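Local coordinates for protein catechol 2,3-dioxygenase (Pseudomonas sp. KL28, PDB 3HPY) that probably catalyses the iron-dependent extradiol cleavage of catechol by dioxygen, working as a homotetramer, and binds 4-methylcatechol at its iron, at residues Q40-Y44 with G99-E103; L152-Y158 with G212-S218; C196-V200 with G271-Y276; T246-V250 with Q291-P296. All coordinates share one frame; numbering follows the deposited sequence.

Contact 1. Residues Q40-Y44 with G99-E103; sequences QGRVY and GEMLE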
loop_
_atom_site.group_PDB
_atom_site.type_symbol
_atom_site.label_atom_id
_atom_site.label_comp_id
_atom_site.label_asym_id
_atom_site.label_seq_id
_atom_site.Cartn_x
_atom_site.Cartn_y
_atom_site.Cartn_z
ATOM N N GLN C 40 42.474 6.508 -2.272
ATOM C CA GLN C 40 42.358 7.473 -1.180
ATOM C C GLN C 40 41.590 6.893 -0.002
ATOM O O GLN C 40 41.437 7.542 1.035
ATOM C CB GLN C 40 41.644 8.731 -1.662
ATOM C CG GLN C 40 42.396 9.505 -2.714
ATOM C CD GLN C 40 41.617 10.702 -3.204
ATOM O OE1 GLN C 40 41.209 11.561 -2.413
ATOM N NE2 GLN C 40 41.401 10.770 -4.515
ATOM N N GLY C 41 41.093 5.673 -0.172
ATOM C CA GLY C 41 40.340 5.034 0.889
ATOM C C GLY C 41 38.860 5.365 0.842
ATOM O O GLY C 41 38.140 5.167 1.824
ATOM N N ARG C 42 38.397 5.873 -0.292
ATOM C CA ARG C 42 36.987 6.210 -0.427
ATOM C C ARG C 42 36.263 5.053 -1.096
ATOM O O ARG C 42 36.784 4.447 -2.032
ATOM C CB ARG C 42 36.826 7.468 -1.270
ATOM C CG ARG C 42 37.738 8.591 -0.859
ATOM C CD ARG C 42 38.180 9.340 -2.090
ATOM N NE ARG C 42 37.428 10.568 -2.311
ATOM C CZ ARG C 42 37.495 11.281 -3.432
ATOM N NH1 ARG C 42 38.270 10.878 -4.432
ATOM N NH2 ARG C 42 36.819 12.412 -3.544
ATOM N N VAL C 43 35.066 4.739 -0.612
ATOM C CA VAL C 43 34.284 3.652 -1.193
ATOM C C VAL C 43 33.012 4.235 -1.807
ATOM O O VAL C 43 32.301 5.015 -1.169
ATOM C CB VAL C 43 33.947 2.576 -0.134
ATOM C CG1 VAL C 43 33.296 3.208 1.053
ATOM C CG2 VAL C 43 33.051 1.516 -0.733
ATOM N N TYR C 44 32.751 3.861 -3.057
ATOM C CA TYR C 44 31.602 4.371 -3.797
ATOM C C TYR C 44 30.386 3.447 -3.774
ATOM O O TYR C 44 30.509 2.219 -3.847
ATOM C CB TYR C 44 31.993 4.644 -5.257
ATOM C CG TYR C 44 33.203 5.547 -5.461
ATOM C CD1 TYR C 44 34.480 5.141 -5.061
ATOM C CD2 TYR C 44 33.076 6.790 -6.088
ATOM C CE1 TYR C 44 35.595 5.945 -5.283
ATOM C CE2 TYR C 44 34.192 7.605 -6.316
ATOM C CZ TYR C 44 35.446 7.175 -5.911
ATOM O OH TYR C 44 36.549 7.970 -6.134
ATOM N N GLY C 99 39.013 11.685 -13.379
ATOM C CA GLY C 99 39.743 10.578 -12.806
ATOM C C GLY C 99 39.974 10.753 -11.317
ATOM O O GLY C 99 40.168 9.769 -10.612
ATOM N N GLU C 100 39.953 11.995 -10.829
ATOM C CA GLU C 100 40.180 12.243 -9.405
ATOM C C GLU C 100 39.223 11.349 -8.625
ATOM O O GLU C 100 39.580 10.796 -7.583
ATOM C CB GLU C 100 39.946 13.721 -9.070
ATOM C CG GLU C 100 40.621 14.176 -7.788
ATOM C CD GLU C 100 39.898 13.699 -6.550
ATOM O OE1 GLU C 100 40.475 13.775 -5.446
ATOM O OE2 GLU C 100 38.740 13.254 -6.683
ATOM N N MET C 101 38.007 11.217 -9.156
ATOM C CA MET C 101 36.965 10.365 -8.590
ATOM C C MET C 101 36.844 9.173 -9.540
ATOM O O MET C 101 36.892 9.337 -10.761
ATOM C CB MET C 101 35.620 11.106 -8.522
ATOM C CG MET C 101 35.185 11.511 -7.120
ATOM S SD MET C 101 33.505 12.248 -7.036
ATOM C CE MET C 101 32.479 10.792 -7.143
ATOM N N LEU C 102 36.696 7.978 -8.978
ATOM C CA LEU C 102 36.570 6.763 -9.776
ATOM C C LEU C 102 35.467 6.868 -10.828
ATOM O O LEU C 102 34.373 7.374 -10.559
ATOM C CB LEU C 102 36.283 5.571 -8.864
ATOM C CG LEU C 102 37.309 4.447 -8.794
ATOM C CD1 LEU C 102 36.890 3.465 -7.717
ATOM C CD2 LEU C 102 37.415 3.759 -10.136
ATOM N N GLU C 103 35.783 6.388 -12.027
ATOM C CA GLU C 103 34.861 6.378 -13.158
ATOM C C GLU C 103 34.168 7.708 -13.423
ATOM O O GLU C 103 33.160 7.756 -14.132
ATOM C CB GLU C 103 33.820 5.282 -12.947
ATOM C CG GLU C 103 34.444 3.928 -12.676
ATOM C CD GLU C 103 35.387 3.487 -13.782
ATOM O OE1 GLU C 103 34.923 3.245 -14.915
ATOM O OE2 GLU C 103 36.602 3.386 -13.519
#
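Tyr-44 and Leu-102 are the closest facing pair, yet their CA atoms stand 8.1 Å apart, too far for backbone pairing, and side chains do the bridging. The arrangement belongs to the N-terminal vicinal oxygen chelate (VOC) module. Strand 43-46 lies second from one end of its mixed sheet of eight strands, and the loop 99-103 joins the two strands, 93-96 and 107-111, at the other end, so the contact links the sheet's extremities. Tyr-44 reaches across with CG beside its backbone N (chi1 -54°), and its OH accepts a nearly straight hydrogen bond (174°) from Leu-102 N at 2.8 Å. Asp-38 OD2 also bonds to this hydroxyl, which is thus gripped twice. Leu-102 CB sits over one face of the phenol ring, 3.8 Å from its centroid, as a CH-pi contact displaced toward the rim. Nearer the exposed edge, Gln-40 NE2 bonds to Glu-100 OE1 at 3.3 Å, meeting that oxygen from above the carboxylate plane. Arg-42 NH1 forms a salt bridge with Glu-100 OE2 at 3.3 Å, its hydrogen bond weak. Both ions have further partners: Arg-107 for the carboxylate and Gln-13 for the guanidinium. Two donors, Gln-40 NE2 and Arg-42 NH1, thereby converge on one acidic group. The Tyr-44 ring is also met at its edge, near its plane, where Met-101 CE lies 3.7 Å from CE2.

Contact 2. Residues L152-Y158 with G212-S218; sequences LDHCLLY and GKLHHCS. With FE (Fe (III) ion), chain I; MCT (4-methylcatechol), chain J.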
loop_
_atom_site.group_PDB
_atom_site.type_symbol
_atom_site.label_atom_id
_atom_site.label_comp_id
_atom_site.label_asym_id
_atom_site.label_seq_id
_atom_site.Cartn_x
_atom_site.Cartn_y
_atom_site.Cartn_z
ATOM N N LEU C 152 19.235 8.783 -5.364
ATOM C CA LEU C 152 19.650 9.835 -4.442
ATOM C C LEU C 152 18.665 10.928 -4.865
ATOM O O LEU C 152 18.791 11.492 -5.949
ATOM C CB LEU C 152 21.097 10.267 -4.733
ATOM C CG LEU C 152 21.607 11.550 -4.062
ATOM C CD1 LEU C 152 21.772 11.298 -2.567
ATOM C CD2 LEU C 152 22.939 11.994 -4.680
ATOM N N ASP C 153 17.664 11.199 -4.032
ATOM C CA ASP C 153 16.641 12.187 -4.376
ATOM C C ASP C 153 17.069 13.638 -4.221
ATOM O O ASP C 153 16.752 14.479 -5.060
ATOM C CB ASP C 153 15.387 11.972 -3.530
ATOM C CG ASP C 153 14.162 12.574 -4.161
ATOM O OD1 ASP C 153 13.686 11.995 -5.167
ATOM O OD2 ASP C 153 13.688 13.625 -3.669
ATOM N N HIS C 154 17.770 13.919 -3.127
ATOM C CA HIS C 154 18.225 15.263 -2.827
ATOM C C HIS C 154 18.964 15.263 -1.503
ATOM O O HIS C 154 19.332 14.216 -0.974
ATOM C CB HIS C 154 17.036 16.208 -2.693
ATOM C CG HIS C 154 16.090 15.834 -1.595
ATOM N ND1 HIS C 154 15.115 14.870 -1.747
ATOM C CD2 HIS C 154 15.955 16.306 -0.331
ATOM C CE1 HIS C 154 14.418 14.770 -0.629
ATOM N NE2 HIS C 154 14.907 15.629 0.246
ATOM N N CYS C 155 19.173 16.468 -0.975
ATOM C CA CYS C 155 19.821 16.650 0.312
ATOM C C CYS C 155 19.331 17.991 0.822
ATOM O O CYS C 155 18.832 18.815 0.049
ATOM C CB CYS C 155 21.350 16.651 0.185
ATOM S SG CYS C 155 22.075 18.159 -0.523
ATOM N N LEU C 156 19.440 18.202 2.127
ATOM C CA LEU C 156 19.007 19.453 2.718
ATOM C C LEU C 156 20.206 20.021 3.457
ATOM O O LEU C 156 20.744 19.384 4.361
ATOM C CB LEU C 156 17.841 19.204 3.678
ATOM C CG LEU C 156 17.034 20.398 4.196
ATOM C CD1 LEU C 156 15.796 19.896 4.927
ATOM C CD2 LEU C 156 17.879 21.235 5.131
ATOM N N LEU C 157 20.630 21.213 3.050
ATOM C CA LEU C 157 21.777 21.867 3.658
ATOM C C LEU C 157 21.371 23.002 4.576
ATOM O O LEU C 157 20.344 23.653 4.372
ATOM C CB LEU C 157 22.715 22.429 2.587
ATOM C CG LEU C 157 23.266 21.488 1.519
ATOM C CD1 LEU C 157 23.497 20.094 2.097
ATOM C CD2 LEU C 157 22.297 21.452 0.364
ATOM N N TYR C 158 22.203 23.228 5.586
ATOM C CA TYR C 158 22.002 24.294 6.556
ATOM C C TYR C 158 23.186 25.240 6.487
ATOM O O TYR C 158 24.326 24.830 6.666
ATOM C CB TYR C 158 21.904 23.728 7.966
ATOM C CG TYR C 158 20.497 23.499 8.435
ATOM C CD1 TYR C 158 19.648 22.630 7.753
ATOM C CD2 TYR C 158 20.015 24.132 9.580
ATOM C CE1 TYR C 158 18.351 22.390 8.206
ATOM C CE2 TYR C 158 18.717 23.901 10.040
ATOM C CZ TYR C 158 17.892 23.028 9.348
ATOM O OH TYR C 158 16.617 22.777 9.795
ATOM N N GLY C 212 28.137 25.171 6.034
ATOM C CA GLY C 212 28.652 23.863 5.668
ATOM C C GLY C 212 27.966 22.719 6.386
ATOM O O GLY C 212 28.415 21.569 6.322
ATOM N N LYS C 213 26.869 23.035 7.066
ATOM C CA LYS C 213 26.124 22.034 7.810
ATOM C C LYS C 213 25.269 21.142 6.913
ATOM O O LYS C 213 24.624 21.606 5.978
ATOM C CB LYS C 213 25.245 22.710 8.867
ATOM C CG LYS C 213 26.029 23.204 10.086
ATOM C CD LYS C 213 26.675 22.027 10.820
ATOM C CE LYS C 213 27.527 22.456 12.010
ATOM N NZ LYS C 213 28.781 23.140 11.598
ATOM N N LEU C 214 25.276 19.851 7.215
ATOM C CA LEU C 214 24.509 18.883 6.455
ATOM C C LEU C 214 23.353 18.375 7.298
ATOM O O LEU C 214 23.571 17.729 8.322
ATOM C CB LEU C 214 25.412 17.715 6.046
ATOM C CG LEU C 214 24.816 16.469 5.375
ATOM C CD1 LEU C 214 24.380 15.483 6.437
ATOM C CD2 LEU C 214 23.662 16.848 4.462
ATOM N N HIS C 215 22.126 18.681 6.891
ATOM C CA HIS C 215 20.972 18.203 7.642
ATOM C C HIS C 215 20.775 16.727 7.303
ATOM O O HIS C 215 20.691 15.881 8.195
ATOM C CB HIS C 215 19.701 18.982 7.291
ATOM C CG HIS C 215 18.557 18.707 8.221
ATOM N ND1 HIS C 215 18.291 19.489 9.325
ATOM C CD2 HIS C 215 17.647 17.705 8.242
ATOM C CE1 HIS C 215 17.268 18.980 9.988
ATOM N NE2 HIS C 215 16.859 17.896 9.353
ATOM N N HIS C 216 20.713 16.419 6.012
ATOM C CA HIS C 216 20.541 15.040 5.583
ATOM C C HIS C 216 20.564 14.875 4.073
ATOM O O HIS C 216 20.285 15.817 3.332
ATOM C CB HIS C 216 19.210 14.490 6.086
ATOM C CG HIS C 216 18.019 15.043 5.370
ATOM N ND1 HIS C 216 17.327 16.145 5.821
ATOM C CD2 HIS C 216 17.386 14.636 4.244
ATOM C CE1 HIS C 216 16.319 16.392 5.008
ATOM N NE2 HIS C 216 16.330 15.492 4.040
ATOM N N CYS C 217 20.909 13.670 3.634
ATOM C CA CYS C 217 20.893 13.319 2.217
ATOM C C CYS C 217 19.645 12.442 2.127
ATOM O O CYS C 217 19.369 11.673 3.051
ATOM C CB CYS C 217 22.131 12.504 1.826
ATOM S SG CYS C 217 23.610 13.492 1.459
ATOM N N SER C 218 18.892 12.542 1.036
ATOM C CA SER C 218 17.669 11.752 0.930
ATOM C C SER C 218 17.618 10.718 -0.185
ATOM O O SER C 218 18.121 10.939 -1.289
ATOM C CB SER C 218 16.463 12.672 0.801
ATOM O OG SER C 218 15.278 11.900 0.702
HETATM FE FE FE I . 14.490 15.483 2.584
HETATM C C1 MCT J . 11.091 18.725 4.423
HETATM C C2 MCT J . 12.365 18.175 4.639
HETATM C C3 MCT J . 12.858 17.203 3.738
HETATM O O3 MCT J . 14.068 16.674 3.943
HETATM C C4 MCT J . 12.087 16.786 2.619
HETATM O O4 MCT J . 12.583 15.848 1.764
HETATM C C5 MCT J . 10.798 17.346 2.401
HETATM C C6 MCT J . 10.311 18.318 3.310
HETATM C C MCT J . 10.556 19.749 5.373
#
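His-154 and His-216 turn their rings toward the same iron ion from adjacent antiparallel strands, with planes 77° apart and NE2 the ligating atom in each. Both residues lie on the same face of the sheet, and their side chains start alike: CG between the backbone N and the carbonyl carbon (chi1 61° and 73°) swings each ring over the neighbouring strand toward the iron. His-154 NE2 is 2.4 Å from the metal, which O3 and O4 of 4-methylcatechol chelate. Besides the iron on NE2, two contacts hold the His-154 ring. Its ND1 gives a hydrogen bond of 2.7 Å, near the ring plane, to the anti lone pair of Asp-153 OD2, while Ser-218 CB packs over one face, 3.4 Å from the ring centroid. Leu-156 lies alongside His-215 and crosses His-216, with its CB 3.5 Å from His-216 CE1. Farther along, the Tyr-158 and His-215 rings are nearly parallel but slid apart, with little overlap. His-215 and His-216 both face Leu-156 in a classic beta bulge, which shifts the register by one. Glu-267, on strand 265-270 beside 213-220, completes the facial triad of two histidines and one carboxylate and bonds to Ser-218 OG. Strand 203-207 flanks 151-159 on its other edge, and strand 65-73 meets Leu-152, Cys-155 and Leu-214 through Phe-69 and Ile-66.

Contact 3. Residues C196-V200 with G271-Y276; sequences CSHKV and GGYHPY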
loop_
_atom_site.group_PDB
_atom_site.type_symbol
_atom_site.label_atom_id
_atom_site.label_comp_id
_atom_site.label_asym_id
_atom_site.label_seq_id
_atom_site.Cartn_x
_atom_site.Cartn_y
_atom_site.Cartn_z
ATOM N N CYS C 196 15.118 21.322 -10.384
ATOM C CA CYS C 196 15.748 21.600 -11.674
ATOM C C CYS C 196 15.141 20.587 -12.631
ATOM O O CYS C 196 15.763 20.187 -13.617
ATOM C CB CYS C 196 17.268 21.403 -11.593
ATOM S SG CYS C 196 17.824 19.751 -11.091
ATOM N N SER C 197 13.907 20.190 -12.326
ATOM C CA SER C 197 13.192 19.165 -13.083
ATOM C C SER C 197 11.704 19.265 -12.722
ATOM O O SER C 197 11.220 20.359 -12.443
ATOM C CB SER C 197 13.731 17.798 -12.659
ATOM O OG SER C 197 13.490 17.584 -11.268
ATOM N N HIS C 198 10.964 18.155 -12.758
ATOM C CA HIS C 198 9.565 18.222 -12.334
ATOM C C HIS C 198 9.343 17.464 -11.017
ATOM O O HIS C 198 8.225 17.049 -10.687
ATOM C CB HIS C 198 8.568 17.761 -13.425
ATOM C CG HIS C 198 8.745 16.348 -13.882
ATOM N ND1 HIS C 198 9.354 16.025 -15.076
ATOM C CD2 HIS C 198 8.397 15.172 -13.309
ATOM C CE1 HIS C 198 9.376 14.712 -15.220
ATOM N NE2 HIS C 198 8.802 14.170 -14.160
ATOM N N LYS C 199 10.424 17.302 -10.258
ATOM C CA LYS C 199 10.358 16.660 -8.945
ATOM C C LYS C 199 10.047 17.791 -7.953
ATOM O O LYS C 199 10.324 18.959 -8.237
ATOM C CB LYS C 199 11.707 16.021 -8.576
ATOM C CG LYS C 199 12.116 14.816 -9.409
ATOM C CD LYS C 199 13.592 14.465 -9.234
ATOM C CE LYS C 199 13.948 14.190 -7.781
ATOM N NZ LYS C 199 15.408 14.059 -7.566
ATOM N N VAL C 200 9.468 17.455 -6.802
ATOM C CA VAL C 200 9.149 18.460 -5.784
ATOM C C VAL C 200 10.400 19.248 -5.392
ATOM O O VAL C 200 10.314 20.422 -5.042
ATOM C CB VAL C 200 8.523 17.820 -4.526
ATOM C CG1 VAL C 200 7.021 17.746 -4.681
ATOM C CG2 VAL C 200 9.100 16.429 -4.301
ATOM N N GLY C 271 6.787 9.889 -2.743
ATOM C CA GLY C 271 5.612 10.728 -2.924
ATOM C C GLY C 271 5.890 12.188 -3.246
ATOM O O GLY C 271 7.027 12.583 -3.509
ATOM N N GLY C 272 4.835 12.991 -3.219
ATOM C CA GLY C 272 4.970 14.400 -3.522
ATOM C C GLY C 272 4.262 14.656 -4.826
ATOM O O GLY C 272 3.945 13.713 -5.550
ATOM N N TYR C 273 4.003 15.922 -5.131
ATOM C CA TYR C 273 3.318 16.256 -6.367
ATOM C C TYR C 273 4.291 16.408 -7.520
ATOM O O TYR C 273 5.455 16.026 -7.408
ATOM C CB TYR C 273 2.466 17.515 -6.183
ATOM C CG TYR C 273 3.160 18.668 -5.504
ATOM C CD1 TYR C 273 3.812 19.656 -6.249
ATOM C CD2 TYR C 273 3.175 18.773 -4.111
ATOM C CE1 TYR C 273 4.464 20.717 -5.625
ATOM C CE2 TYR C 273 3.823 19.830 -3.476
ATOM C CZ TYR C 273 4.466 20.798 -4.241
ATOM O OH TYR C 273 5.123 21.844 -3.627
ATOM N N HIS C 274 3.821 16.987 -8.619
ATOM C CA HIS C 274 4.655 17.107 -9.801
ATOM C C HIS C 274 4.732 18.511 -10.348
ATOM O O HIS C 274 4.055 18.848 -11.315
ATOM C CB HIS C 274 4.117 16.152 -10.864
ATOM C CG HIS C 274 3.986 14.746 -10.377
ATOM N ND1 HIS C 274 5.078 13.939 -10.140
ATOM C CD2 HIS C 274 2.899 14.027 -10.006
ATOM C CE1 HIS C 274 4.669 12.784 -9.644
ATOM N NE2 HIS C 274 3.352 12.813 -9.551
ATOM N N PRO C 275 5.571 19.351 -9.739
ATOM C CA PRO C 275 5.685 20.723 -10.226
ATOM C C PRO C 275 6.481 20.865 -11.513
ATOM O O PRO C 275 7.347 20.048 -11.827
ATOM C CB PRO C 275 6.335 21.447 -9.054
ATOM C CG PRO C 275 7.225 20.396 -8.472
ATOM C CD PRO C 275 6.357 19.155 -8.505
ATOM N N TYR C 276 6.161 21.912 -12.262
ATOM C CA TYR C 276 6.847 22.213 -13.506
ATOM C C TYR C 276 7.351 23.660 -13.363
ATOM O O TYR C 276 6.874 24.407 -12.509
ATOM C CB TYR C 276 5.880 22.039 -14.690
ATOM C CG TYR C 276 5.666 20.580 -15.102
ATOM C CD1 TYR C 276 6.488 19.983 -16.061
ATOM C CD2 TYR C 276 4.701 19.770 -14.467
ATOM C CE1 TYR C 276 6.375 18.618 -16.377
ATOM C CE2 TYR C 276 4.573 18.393 -14.783
ATOM C CZ TYR C 276 5.426 17.829 -15.737
ATOM O OH TYR C 276 5.391 16.479 -16.039
HETATM O O HOH W 1 7.690 14.221 -10.491
HETATM O O HOH W 2 8.189 14.726 -7.358
#
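Val-200 CG1 lies almost exactly over the centre of the Tyr-273 ring, 3.8 Å from the centroid and 1° off its normal, and marks the tightly packed end of this contact. Tyr-273 N, under Val-200 CG1, is buried with no polar partner in the model. The same methyl touches Pro-275 CD, and Pro-275 CG reaches Lys-199 O at 3.4 Å. Tightest is the backbone approach of His-198 CA to Pro-275 O at 2.9 Å, a CA-H...O contact. Beyond it, His-198 CB sits over one face of the Tyr-276 ring, but the two rings themselves are slid apart and barely overlap. The looser side is bridged by water, with no direct hydrogen bond across. One water donates to His-198 O at 2.9 Å and also bonds to His-274 ND1 at the edge of that ring; another links Val-200 N to Tyr-273 O. Ser-197 OG, which also bonds to Asp-202, accepts from Lys-199 N and shapes the first loop as an ST turn. His-198 stacks on His-198 of the second subunit. The whole is a junction of the two irregular loops following strands 189-195 and 265-270, bridged by two waters and set at a subunit interface of the tetramer.

Contact 4. Residues T246-V250 with Q291-P296; sequences TRHGV and QGLDYP. With MCT (4-methylcatechol), chain J.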
loop_
_atom_site.group_PDB
_atom_site.type_symbol
_atom_site.label_atom_id
_atom_site.label_comp_id
_atom_site.label_asym_id
_atom_site.label_seq_id
_atom_site.Cartn_x
_atom_site.Cartn_y
_atom_site.Cartn_z
ATOM N N THR C 246 6.129 9.100 8.731
ATOM C CA THR C 246 5.086 10.116 8.697
ATOM C C THR C 246 5.085 10.906 7.388
ATOM O O THR C 246 5.795 10.563 6.447
ATOM C CB THR C 246 5.238 11.082 9.907
ATOM O OG1 THR C 246 4.178 12.047 9.894
ATOM C CG2 THR C 246 6.589 11.786 9.876
ATOM N N ARG C 247 4.253 11.941 7.327
ATOM C CA ARG C 247 4.161 12.810 6.150
ATOM C C ARG C 247 4.570 14.256 6.474
ATOM O O ARG C 247 4.226 14.759 7.539
ATOM C CB ARG C 247 2.723 12.845 5.615
ATOM C CG ARG C 247 2.442 14.072 4.755
ATOM C CD ARG C 247 2.081 13.694 3.360
ATOM N NE ARG C 247 0.799 12.999 3.311
ATOM C CZ ARG C 247 0.275 12.517 2.191
ATOM N NH1 ARG C 247 0.934 12.662 1.048
ATOM N NH2 ARG C 247 -0.895 11.894 2.208
ATOM N N HIS C 248 5.297 14.884 5.528
ATOM C CA HIS C 248 5.696 16.296 5.608
ATOM C C HIS C 248 4.570 17.065 4.946
ATOM O O HIS C 248 3.946 16.514 4.035
ATOM C CB HIS C 248 6.920 16.617 4.736
ATOM C CG HIS C 248 8.340 16.220 5.174
ATOM N ND1 HIS C 248 9.132 15.416 4.360
ATOM C CD2 HIS C 248 9.054 16.519 6.274
ATOM C CE1 HIS C 248 10.292 15.264 4.965
ATOM N NE2 HIS C 248 10.279 15.919 6.096
ATOM N N GLY C 249 4.262 18.312 5.309
ATOM C CA GLY C 249 3.223 19.038 4.575
ATOM C C GLY C 249 3.941 19.496 3.315
ATOM O O GLY C 249 3.503 19.336 2.165
ATOM N N VAL C 250 5.090 20.086 3.600
ATOM C CA VAL C 250 6.038 20.555 2.621
ATOM C C VAL C 250 6.198 19.331 1.752
ATOM O O VAL C 250 6.498 18.253 2.264
ATOM C CB VAL C 250 7.357 20.831 3.334
ATOM C CG1 VAL C 250 8.465 21.123 2.349
ATOM C CG2 VAL C 250 7.155 21.950 4.316
ATOM N N GLN C 291 3.374 21.674 11.243
ATOM C CA GLN C 291 2.514 20.935 10.324
ATOM C C GLN C 291 3.235 20.683 9.003
ATOM O O GLN C 291 3.004 19.670 8.342
ATOM C CB GLN C 291 1.232 21.710 10.020
ATOM C CG GLN C 291 0.168 20.769 9.482
ATOM C CD GLN C 291 -1.108 21.438 9.014
ATOM O OE1 GLN C 291 -2.192 20.867 9.147
ATOM N NE2 GLN C 291 -0.991 22.633 8.443
ATOM N N GLY C 292 4.084 21.634 8.612
ATOM C CA GLY C 292 4.844 21.522 7.377
ATOM C C GLY C 292 5.953 20.490 7.490
ATOM O O GLY C 292 6.361 19.873 6.502
ATOM N N LEU C 293 6.436 20.333 8.719
ATOM C CA LEU C 293 7.479 19.386 9.102
ATOM C C LEU C 293 6.737 18.028 9.255
ATOM O O LEU C 293 6.962 17.118 8.456
ATOM C CB LEU C 293 8.103 19.872 10.425
ATOM C CG LEU C 293 9.496 19.529 10.960
ATOM C CD1 LEU C 293 9.608 18.032 11.072
ATOM C CD2 LEU C 293 10.600 20.107 10.068
ATOM N N ASP C 294 5.860 17.896 10.258
ATOM C CA ASP C 294 5.062 16.666 10.434
ATOM C C ASP C 294 3.672 17.089 10.075
ATOM O O ASP C 294 3.145 18.056 10.616
ATOM C CB ASP C 294 4.998 16.155 11.889
ATOM C CG ASP C 294 4.727 14.626 11.994
ATOM O OD1 ASP C 294 3.711 14.094 11.478
ATOM O OD2 ASP C 294 5.560 13.951 12.631
ATOM N N TYR C 295 3.060 16.379 9.158
ATOM C CA TYR C 295 1.729 16.764 8.849
ATOM C C TYR C 295 0.709 16.062 9.765
ATOM O O TYR C 295 -0.022 16.746 10.483
ATOM C CB TYR C 295 1.438 16.514 7.392
ATOM C CG TYR C 295 0.108 17.071 7.050
ATOM C CD1 TYR C 295 -0.098 18.450 6.968
ATOM C CD2 TYR C 295 -0.953 16.223 6.828
ATOM C CE1 TYR C 295 -1.347 18.961 6.662
ATOM C CE2 TYR C 295 -2.200 16.712 6.525
ATOM C CZ TYR C 295 -2.394 18.075 6.433
ATOM O OH TYR C 295 -3.626 18.531 6.049
ATOM N N PRO C 296 0.667 14.706 9.800
ATOM C CA PRO C 296 -0.368 14.198 10.723
ATOM C C PRO C 296 -0.326 14.859 12.093
ATOM O O PRO C 296 -1.330 15.395 12.593
ATOM C CB PRO C 296 -0.109 12.689 10.791
ATOM C CG PRO C 296 1.267 12.490 10.299
ATOM C CD PRO C 296 1.557 13.625 9.325
HETATM C C1 MCT J . 11.091 18.725 4.423
HETATM C C2 MCT J . 12.365 18.175 4.639
HETATM C C3 MCT J . 12.858 17.203 3.738
HETATM O O3 MCT J . 14.068 16.674 3.943
HETATM C C4 MCT J . 12.087 16.786 2.619
HETATM O O4 MCT J . 12.583 15.848 1.764
HETATM C C5 MCT J . 10.798 17.346 2.401
HETATM C C6 MCT J . 10.311 18.318 3.310
HETATM C C MCT J . 10.556 19.749 5.373
#
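His-248 meets the carbonyls at the end of helix 289-293 with its CB and one ring edge, and 4-methylcatechol with a ring face. Its CB lies 3.7 Å from Gly-292 O. With CG beside the backbone N (chi1 -77°), the imidazole reaches the ligand, whose C6 stands over the centre of one ring face, 3.4 Å from His-248 CG. CD2 turns an edge to Leu-293 O at 3.1 Å. ND1 makes a weak hydrogen bond to Gly-253 O, CE1 lies 3.3 Å from ligand C5, and at the tip NE2 bonds to Tyr-257 OH, itself bonded to the ligand. The backbone behind the ring is pinned at several points. Gly-292 O accepts from both Gly-249 N and Val-250 N, the latter in the carbonyl plane on a lone pair. Tyr-295 N donates to Arg-247 O at 2.6 Å. Thr-246 OG1 gives an equally short bond to Asp-294 OD1, arriving above the carboxylate plane. Arg-247 NH2 makes a salt bridge with Asp-232 of the third subunit. Val-250 CG1 adds a ligand contact at 3.5 Å from C6. The C-terminal segment thus backs one wall of the catechol pocket of an extradiol dioxygenase.

From the N terminus, contact 1 closes first: its 54-residue loop ends within the N-terminal VOC module, about 21 Å between centres from contact 2 and on the opposite side of the chain's centre from contacts 3 and 4. The remaining three lie after residue 150. Contact 2 opens at 152 and closes at 218, before contact 4 opens at 246. Contact 3, joining two loops, crosses both. It touches contact 2 through Asp-153 O and Lys-199 NZ, 2.9 Å apart. Contact 4 closes last, bringing helix 289-293 and its tail to strand 246-247. Contacts 2 and 4 meet the same 4-methylcatechol, contact 2 from the sheet and contact 4 from the loop after strand 246-247.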